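Local coordinates for protein homospermidine synthase (Legionella pneumophila subsp. pneumophila str. Philadelphia 1, PDB 2PH5) that binds NAD in a Rossmann-type domain and probably makes the polyamine homospermidine, at residues K52-Q57 against A386-A391; T392-V397 against K431-K436; A98-C103 against E139-L144. One frame throughout, in Å; residues are numbered along the deposited sequence.

Contact 1: residues K52-Q57 against A386-A391; sequences KVDVAQ and APYNNA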
# COMPACT_ATOMS: atom_id res chain seq x y z
N LYS A 52 5.30 -1.81 -29.33
CA LYS A 52 5.40 -0.40 -29.66
C LYS A 52 6.85 0.04 -29.54
O LYS A 52 7.18 1.22 -29.70
CB LYS A 52 4.52 0.42 -28.71
CG LYS A 52 3.77 1.57 -29.38
CD LYS A 52 2.77 1.04 -30.41
CE LYS A 52 2.03 2.17 -31.10
NZ LYS A 52 0.98 1.67 -32.03
N VAL A 53 7.73 -0.92 -29.26
CA VAL A 53 9.15 -0.62 -29.10
C VAL A 53 9.91 -0.97 -30.38
O VAL A 53 9.52 -1.87 -31.13
CB VAL A 53 9.74 -1.37 -27.89
CG1 VAL A 53 10.03 -2.82 -28.26
CG2 VAL A 53 11.00 -0.67 -27.40
N ASP A 54 11.01 -0.27 -30.61
CA ASP A 54 11.80 -0.50 -31.80
C ASP A 54 13.13 -1.21 -31.54
O ASP A 54 14.10 -1.00 -32.28
CB ASP A 54 12.05 0.83 -32.52
CG ASP A 54 12.56 1.91 -31.57
OD1 ASP A 54 13.70 1.80 -31.08
OD2 ASP A 54 11.81 2.88 -31.32
N VAL A 55 13.17 -2.05 -30.52
CA VAL A 55 14.39 -2.78 -30.17
C VAL A 55 14.88 -3.64 -31.33
O VAL A 55 16.04 -3.56 -31.74
CB VAL A 55 14.16 -3.65 -28.90
CG1 VAL A 55 15.44 -4.39 -28.52
CG2 VAL A 55 13.71 -2.77 -27.76
N ALA A 56 13.99 -4.46 -31.88
CA ALA A 56 14.36 -5.31 -33.01
C ALA A 56 14.88 -4.48 -34.19
O ALA A 56 15.88 -4.84 -34.81
CB ALA A 56 13.17 -6.14 -33.45
N GLN A 57 14.23 -3.35 -34.48
CA GLN A 57 14.65 -2.51 -35.59
C GLN A 57 16.01 -1.84 -35.38
O GLN A 57 16.75 -1.63 -36.34
CB GLN A 57 13.60 -1.43 -35.89
CG GLN A 57 12.26 -1.95 -36.35
CD GLN A 57 11.29 -2.18 -35.21
OE1 GLN A 57 11.65 -2.78 -34.18
NE2 GLN A 57 10.06 -1.71 -35.38
N ALA A 386 23.34 -0.63 -20.12
CA ALA A 386 22.58 -1.16 -21.23
C ALA A 386 21.22 -0.49 -21.44
O ALA A 386 20.54 -0.14 -20.48
CB ALA A 386 22.38 -2.66 -21.05
N PRO A 387 20.81 -0.32 -22.71
CA PRO A 387 19.53 0.30 -23.02
C PRO A 387 18.40 -0.71 -22.85
O PRO A 387 18.65 -1.90 -22.58
CB PRO A 387 19.71 0.71 -24.48
CG PRO A 387 20.52 -0.42 -25.02
CD PRO A 387 21.57 -0.61 -23.94
N TYR A 388 17.16 -0.25 -23.00
CA TYR A 388 15.98 -1.10 -22.89
C TYR A 388 16.05 -1.93 -21.61
O TYR A 388 15.67 -3.10 -21.59
CB TYR A 388 15.91 -2.03 -24.11
CG TYR A 388 16.11 -1.29 -25.41
CD1 TYR A 388 15.15 -0.40 -25.87
CD2 TYR A 388 17.27 -1.46 -26.16
CE1 TYR A 388 15.34 0.32 -27.04
CE2 TYR A 388 17.48 -0.75 -27.35
CZ TYR A 388 16.50 0.14 -27.78
OH TYR A 388 16.66 0.87 -28.94
N ASN A 389 16.54 -1.31 -20.54
CA ASN A 389 16.69 -1.99 -19.27
C ASN A 389 16.50 -1.09 -18.06
O ASN A 389 16.86 0.10 -18.08
CB ASN A 389 18.09 -2.61 -19.18
CG ASN A 389 18.14 -4.03 -19.69
OD1 ASN A 389 17.69 -4.97 -19.02
ND2 ASN A 389 18.68 -4.20 -20.89
N ASN A 390 15.91 -1.66 -17.02
CA ASN A 390 15.76 -0.95 -15.76
C ASN A 390 16.55 -1.83 -14.79
O ASN A 390 17.08 -2.86 -15.19
CB ASN A 390 14.29 -0.80 -15.32
CG ASN A 390 13.53 -2.12 -15.29
OD1 ASN A 390 14.01 -3.13 -14.77
ND2 ASN A 390 12.31 -2.10 -15.83
N ALA A 391 16.63 -1.42 -13.54
CA ALA A 391 17.36 -2.17 -12.54
C ALA A 391 16.92 -3.63 -12.49
O ALA A 391 17.75 -4.54 -12.50
CB ALA A 391 17.18 -1.52 -11.18
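Beside Y388, whose ring packs on V55, the amide nitrogen of N389 makes two bonds: N389 ND2 donates to P387 O at 2.9 Å and also to A27 O on helix 23-35. The first bond is bent, with an N-H...O angle of 148°. An asparagine suits this turn because its short amide can reach back past one residue to the carbonyl of P387. Its other end, OD1, accepts from S393 OG at the start of helix 391-408.

Between these residues Y388 adopts a left-handed backbone and sends its side chain to segment 52-57. V55 meets it with one branch: CG2 lies over a ring face, 3.6 Å from the ring centroid and 21° off the normal, a CH-pi contact. It is displaced toward the rim, and the closest carbon pair is V55 CG2 to Y388 CD1 at 3.4 Å. With chi1 -179°, CG2 lies anti to the carbonyl carbon and is the branch over the ring; V55 CG1 stays farther off, 4.2 Å from Y388 CD2. V53 adds a looser, oblique approach, its CG2 4.4 Å from Y388 CD1. Beyond the ring, the carboxylate of D54 stands almost perpendicular to it, and OD1 stays 3.8 Å from Y388 OH.

A branched valine at the first turn of helix 55-59 therefore gives the tyrosine a methyl to rest on, while V55 also touches Q26, M29 and F21, the last an NAD-binding residue. Segments 52-57 and 386-391 thus meet by dispersion and CH-pi attraction, while the hydrogen bond from N389 to A27 adds a polar tie between the same loop and the nucleotide-binding domain.

Contact 2: residues T392-V397 against K431-K436; sequences TSLQVV and KPYLGK. With NAD (nicotinamide-adenine-dinucleotide), chain C.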
# COMPACT_ATOMS: atom_id res chain seq x y z
N THR A 392 15.61 -3.84 -12.46
CA THR A 392 15.02 -5.18 -12.39
C THR A 392 15.32 -6.04 -13.61
O THR A 392 15.86 -7.14 -13.47
CB THR A 392 13.48 -5.10 -12.22
OG1 THR A 392 13.18 -4.27 -11.09
CG2 THR A 392 12.89 -6.48 -11.99
N SER A 393 14.97 -5.56 -14.79
CA SER A 393 15.21 -6.35 -15.99
C SER A 393 16.68 -6.71 -16.16
O SER A 393 17.02 -7.85 -16.47
CB SER A 393 14.71 -5.61 -17.24
OG SER A 393 15.45 -4.42 -17.46
N LEU A 394 17.56 -5.73 -15.95
CA LEU A 394 19.00 -5.96 -16.11
C LEU A 394 19.54 -7.09 -15.24
O LEU A 394 20.45 -7.81 -15.65
CB LEU A 394 19.81 -4.69 -15.84
CG LEU A 394 21.30 -4.82 -16.20
CD1 LEU A 394 21.42 -5.33 -17.64
CD2 LEU A 394 22.01 -3.47 -16.05
N GLN A 395 18.99 -7.26 -14.05
CA GLN A 395 19.47 -8.31 -13.18
C GLN A 395 19.02 -9.67 -13.72
O GLN A 395 19.69 -10.68 -13.52
CB GLN A 395 18.97 -8.12 -11.75
CG GLN A 395 19.49 -6.88 -11.08
CD GLN A 395 18.81 -6.62 -9.75
OE1 GLN A 395 17.58 -6.58 -9.66
NE2 GLN A 395 19.60 -6.43 -8.70
N VAL A 396 17.89 -9.68 -14.42
CA VAL A 396 17.37 -10.92 -14.97
C VAL A 396 18.11 -11.37 -16.21
O VAL A 396 18.45 -12.55 -16.35
CB VAL A 396 15.88 -10.79 -15.32
CG1 VAL A 396 15.30 -12.16 -15.63
CG2 VAL A 396 15.13 -10.12 -14.19
N VAL A 397 18.38 -10.44 -17.12
CA VAL A 397 19.07 -10.78 -18.35
C VAL A 397 20.57 -10.99 -18.11
O VAL A 397 21.22 -11.72 -18.86
CB VAL A 397 18.82 -9.70 -19.46
CG1 VAL A 397 17.33 -9.63 -19.77
CG2 VAL A 397 19.34 -8.34 -19.03
N LYS A 431 28.39 -10.34 -12.72
CA LYS A 431 28.85 -9.30 -11.80
C LYS A 431 28.95 -7.90 -12.40
O LYS A 431 28.59 -6.92 -11.76
CB LYS A 431 30.20 -9.71 -11.21
CG LYS A 431 30.37 -9.38 -9.74
CD LYS A 431 31.26 -10.41 -9.04
CE LYS A 431 31.31 -10.20 -7.52
NZ LYS A 431 32.04 -11.27 -6.77
N PRO A 432 29.46 -7.78 -13.63
CA PRO A 432 29.59 -6.47 -14.28
C PRO A 432 28.24 -5.86 -14.63
O PRO A 432 28.16 -4.72 -15.08
CB PRO A 432 30.40 -6.77 -15.53
CG PRO A 432 31.25 -7.92 -15.10
CD PRO A 432 30.25 -8.79 -14.36
N TYR A 433 27.18 -6.62 -14.41
CA TYR A 433 25.83 -6.18 -14.73
C TYR A 433 24.96 -6.00 -13.49
O TYR A 433 23.82 -5.56 -13.60
CB TYR A 433 25.16 -7.22 -15.63
CG TYR A 433 25.71 -7.30 -17.04
CD1 TYR A 433 25.37 -6.34 -17.99
CD2 TYR A 433 26.54 -8.35 -17.43
CE1 TYR A 433 25.84 -6.41 -19.29
CE2 TYR A 433 27.02 -8.44 -18.74
CZ TYR A 433 26.67 -7.46 -19.67
OH TYR A 433 27.12 -7.53 -20.97
N LEU A 434 25.50 -6.32 -12.32
CA LEU A 434 24.74 -6.25 -11.08
C LEU A 434 25.06 -5.10 -10.12
O LEU A 434 24.63 -5.11 -8.97
CB LEU A 434 24.87 -7.59 -10.36
CG LEU A 434 24.51 -8.82 -11.22
CD1 LEU A 434 24.71 -10.11 -10.43
CD2 LEU A 434 23.07 -8.70 -11.66
N GLY A 435 25.80 -4.11 -10.60
CA GLY A 435 26.15 -2.98 -9.76
C GLY A 435 27.04 -3.44 -8.62
O GLY A 435 27.97 -4.23 -8.81
N LYS A 436 26.76 -2.94 -7.42
CA LYS A 436 27.54 -3.34 -6.27
C LYS A 436 26.97 -4.65 -5.73
O LYS A 436 25.79 -4.73 -5.42
CB LYS A 436 27.51 -2.26 -5.19
CG LYS A 436 26.13 -1.82 -4.80
CD LYS A 436 26.19 -0.70 -3.77
CE LYS A 436 26.95 -1.12 -2.52
NZ LYS A 436 26.76 -0.14 -1.40
PA NAD C . 5.85 -10.94 -21.33
O1A NAD C . 4.41 -11.33 -21.14
O2A NAD C . 6.21 -9.50 -21.22
O5B NAD C . 6.40 -11.49 -22.75
C5B NAD C . 6.15 -12.83 -23.16
C4B NAD C . 6.20 -12.88 -24.70
O4B NAD C . 5.90 -14.22 -25.05
C3B NAD C . 5.17 -11.99 -25.40
O3B NAD C . 5.82 -11.12 -26.33
C2B NAD C . 4.24 -12.96 -26.08
O2B NAD C . 3.67 -12.50 -27.29
C1B NAD C . 5.08 -14.23 -26.20
N9A NAD C . 4.33 -15.49 -26.19
C8A NAD C . 3.13 -15.69 -25.50
N7A NAD C . 2.29 -16.50 -26.18
C5A NAD C . 2.93 -16.82 -27.33
C6A NAD C . 2.55 -17.62 -28.41
N6A NAD C . 1.39 -18.28 -28.47
N1A NAD C . 3.46 -17.74 -29.45
C2A NAD C . 4.68 -17.10 -29.45
N3A NAD C . 5.08 -16.31 -28.40
C4A NAD C . 4.19 -16.20 -27.37
O3 NAD C . 6.63 -11.73 -20.20
PN NAD C . 8.19 -11.88 -19.84
O1N NAD C . 8.33 -11.64 -18.39
O2N NAD C . 8.97 -11.02 -20.80
O5D NAD C . 8.23 -13.42 -20.20
C5D NAD C . 9.34 -14.27 -20.09
C4D NAD C . 9.14 -15.01 -18.78
O4D NAD C . 10.29 -14.85 -17.99
C3D NAD C . 8.13 -15.79 -17.97
O3D NAD C . 8.12 -17.16 -18.33
C2D NAD C . 8.61 -15.55 -16.55
O2D NAD C . 8.19 -16.52 -15.64
C1D NAD C . 10.13 -15.45 -16.72
N1N NAD C . 10.84 -14.54 -15.80
C2N NAD C . 11.83 -15.02 -14.97
C3N NAD C . 12.50 -14.11 -14.13
C7N NAD C . 13.59 -14.54 -13.22
O7N NAD C . 14.19 -13.57 -12.45
N7N NAD C . 14.01 -15.79 -13.14
C4N NAD C . 12.16 -12.72 -14.13
C5N NAD C . 11.13 -12.26 -14.98
C6N NAD C . 10.48 -13.15 -15.82
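Y433, closing the short 3-10 turn that starts at K431, meets L394 in two ways. Its carbonyl oxygen faces the leucine branch point, with Y433 O 3.7 Å from L394 CG, and its ring comes up obliquely, Y433 CD1 lying 4.1 Å from L394 CD1. The two side chains cross at about a right angle. L394 gets there because its CG is anti to the backbone N (chi1 -172°), which carries the isobutyl group out from helix 391-408, where A382, I385 and L377 also pack on it. The tyrosine suits this place by being apolar along its ring and polar at its end, where Y433 OH has a weak hydrogen bond to E34.

L434 follows, its N bonded to K431 O. Its CD2 methyl settles on the helix surface, 3.9 Å from Q395 CA and 4.1 Å from Q395 CG; the backbone CA and first side-chain carbons do the touching, not the amide. That amide turns elsewhere: Q395 NE2 donates to S375 OG, the same hydroxyl that bonds to L434 O. G435, at positive phi, a conformation glycine takes easily, leads the chain into strand 436-442, where K436 pairs with T376.

The contact thus packs the loop after helix 423-430 on helix 391-408, in the C-terminal domain. On the helix's other side V396, part of the NAD pocket, puts CG1 3.5 Å from NAD C4N, in the nicotinamide ring. The chemistry is divided: van der Waals contacts, one against the carbonyl of Y433, join helix and loop, S375 links their polar groups, and a valine gives the cofactor a hydrocarbon surface.

Contact 3: residues A98-C103 against E139-L144; sequences ALIILC and EEVLRL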
# COMPACT_ATOMS: atom_id res chain seq x y z
N ALA A 98 7.74 -29.42 -24.08
CA ALA A 98 7.62 -29.67 -25.51
C ALA A 98 8.80 -29.04 -26.26
O ALA A 98 9.38 -29.66 -27.14
CB ALA A 98 6.29 -29.13 -26.03
N LEU A 99 9.14 -27.80 -25.90
CA LEU A 99 10.25 -27.10 -26.54
C LEU A 99 11.59 -27.79 -26.25
O LEU A 99 12.44 -27.93 -27.14
CB LEU A 99 10.30 -25.65 -26.05
CG LEU A 99 9.67 -24.47 -26.81
CD1 LEU A 99 8.68 -24.87 -27.87
CD2 LEU A 99 9.05 -23.56 -25.78
N ILE A 100 11.77 -28.24 -25.01
CA ILE A 100 12.98 -28.92 -24.59
C ILE A 100 13.23 -30.18 -25.44
O ILE A 100 14.30 -30.33 -26.03
CB ILE A 100 12.89 -29.28 -23.09
CG1 ILE A 100 13.05 -27.98 -22.27
CG2 ILE A 100 13.92 -30.35 -22.72
CD1 ILE A 100 12.87 -28.14 -20.76
N ILE A 101 12.25 -31.06 -25.49
CA ILE A 101 12.34 -32.29 -26.28
C ILE A 101 12.68 -31.94 -27.74
O ILE A 101 13.61 -32.50 -28.31
CB ILE A 101 11.01 -33.06 -26.22
CG1 ILE A 101 10.83 -33.65 -24.82
CG2 ILE A 101 10.97 -34.15 -27.29
CD1 ILE A 101 9.40 -34.00 -24.49
N LEU A 102 11.93 -31.02 -28.32
CA LEU A 102 12.15 -30.60 -29.69
C LEU A 102 13.59 -30.17 -29.92
O LEU A 102 14.21 -30.55 -30.91
CB LEU A 102 11.21 -29.45 -30.06
CG LEU A 102 11.43 -28.84 -31.46
CD1 LEU A 102 11.28 -29.91 -32.54
CD2 LEU A 102 10.43 -27.71 -31.68
N CYS A 103 14.12 -29.36 -29.01
CA CYS A 103 15.49 -28.89 -29.15
C CYS A 103 16.47 -30.05 -29.19
O CYS A 103 17.40 -30.06 -29.99
CB CYS A 103 15.86 -27.95 -28.00
SG CYS A 103 15.24 -26.28 -28.20
N GLU A 139 8.36 -31.43 -12.00
CA GLU A 139 8.61 -32.86 -12.00
C GLU A 139 8.39 -33.46 -13.38
O GLU A 139 9.11 -34.37 -13.78
CB GLU A 139 7.72 -33.57 -10.98
CG GLU A 139 8.42 -33.82 -9.65
CD GLU A 139 8.31 -35.27 -9.20
OE1 GLU A 139 7.21 -35.69 -8.80
OE2 GLU A 139 9.34 -35.98 -9.25
N GLU A 140 7.40 -32.94 -14.10
CA GLU A 140 7.09 -33.43 -15.43
C GLU A 140 8.30 -33.29 -16.34
O GLU A 140 8.61 -34.19 -17.13
CB GLU A 140 5.92 -32.65 -16.03
CG GLU A 140 5.33 -33.23 -17.30
CD GLU A 140 4.26 -32.33 -17.90
OE1 GLU A 140 3.46 -32.81 -18.76
OE2 GLU A 140 4.21 -31.14 -17.52
N VAL A 141 9.00 -32.17 -16.23
CA VAL A 141 10.16 -31.93 -17.08
C VAL A 141 11.43 -32.48 -16.47
O VAL A 141 12.38 -32.82 -17.18
CB VAL A 141 10.33 -30.42 -17.35
CG1 VAL A 141 10.46 -29.66 -16.05
CG2 VAL A 141 11.54 -30.19 -18.23
N LEU A 142 11.45 -32.58 -15.15
CA LEU A 142 12.62 -33.08 -14.45
C LEU A 142 12.70 -34.60 -14.62
O LEU A 142 13.79 -35.18 -14.59
CB LEU A 142 12.53 -32.71 -12.97
CG LEU A 142 13.84 -32.58 -12.19
CD1 LEU A 142 14.72 -31.51 -12.82
CD2 LEU A 142 13.53 -32.24 -10.74
N ARG A 143 11.55 -35.24 -14.81
CA ARG A 143 11.52 -36.68 -14.99
C ARG A 143 11.99 -37.04 -16.40
O ARG A 143 11.56 -38.05 -16.98
CB ARG A 143 10.10 -37.23 -14.75
CG ARG A 143 9.09 -36.85 -15.82
CD ARG A 143 7.70 -37.39 -15.52
NE ARG A 143 7.13 -36.82 -14.30
CZ ARG A 143 5.86 -36.96 -13.93
NH1 ARG A 143 5.01 -37.65 -14.69
NH2 ARG A 143 5.43 -36.41 -12.80
N LEU A 144 12.86 -36.21 -16.96
CA LEU A 144 13.40 -36.43 -18.29
C LEU A 144 14.91 -36.24 -18.26
O LEU A 144 15.55 -36.08 -19.30
CB LEU A 144 12.79 -35.46 -19.29
CG LEU A 144 12.00 -36.09 -20.44
CD1 LEU A 144 10.70 -36.69 -19.93
CD2 LEU A 144 11.72 -35.02 -21.46
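In I100, CG1 lies anti to the carbonyl carbon (chi1 -73°) and the chain then runs straight on to CD1 (chi2 175°), which carries that methyl out to V141. The valine answers with CG2, anti to its own backbone N, and I100 CD1 meets V141 CG2 at 3.5 Å, the two side chains crossing at roughly a right angle. I101, one residue on, bends its CG1 the same way. Here the middle of the chain does most of the touching: I101 CG1 is 3.7 Å from L144 CD2, with I101 CD1 slightly farther off at 4.0 Å.

Long, branched isoleucines suit helix 96-106 because the nearest backbones remain well apart, I100 CA and V141 CA being 8.6 Å from each other, and the side chains alone close the distance. V141 is short and buried, whereas L144, just past the end of helix 134-142, needs its reach to come back to the neighbouring helix. L97 adds a further surface for both V141 and L144.

The helix end has its own polar finish. E139 O accepts from R143 N at 2.8 Å and from R143 NE at 3.2 Å, the two donors approaching from opposite faces of the carbonyl plane, although the arginine is poorly ordered. E140 is held by a salt bridge to R132.

Helix 96-106 joins the parallel strands 86-89 and 109-112, and helix 134-142 comes before the next strand, 152-153. Two neighbouring connection helices, meeting through aliphatic side chains beside a parallel sheet, are characteristic of the beta-alpha-beta units of a Rossmann fold.

In the fold
Contacts 1 and 2 are neighbours, their centres 15 Å apart, and they share a boundary: loop 386-391 runs straight into helix 391-408, where N389 touches L394 and V397. Contact 3 lies apart, its centre about 31 Å from that of contact 1 and 28 Å from that of contact 2. Along the chain, both segments of contact 3 fall between the two of contact 1, and contact 2 comes last. Contact 3 stays within the nucleotide-binding domain, contact 2 within the C-terminal domain, and contact 1 connects the two. Helix 391-408 thereby links the interface of contact 1 to the nicotinamide end of NAD at contact 2.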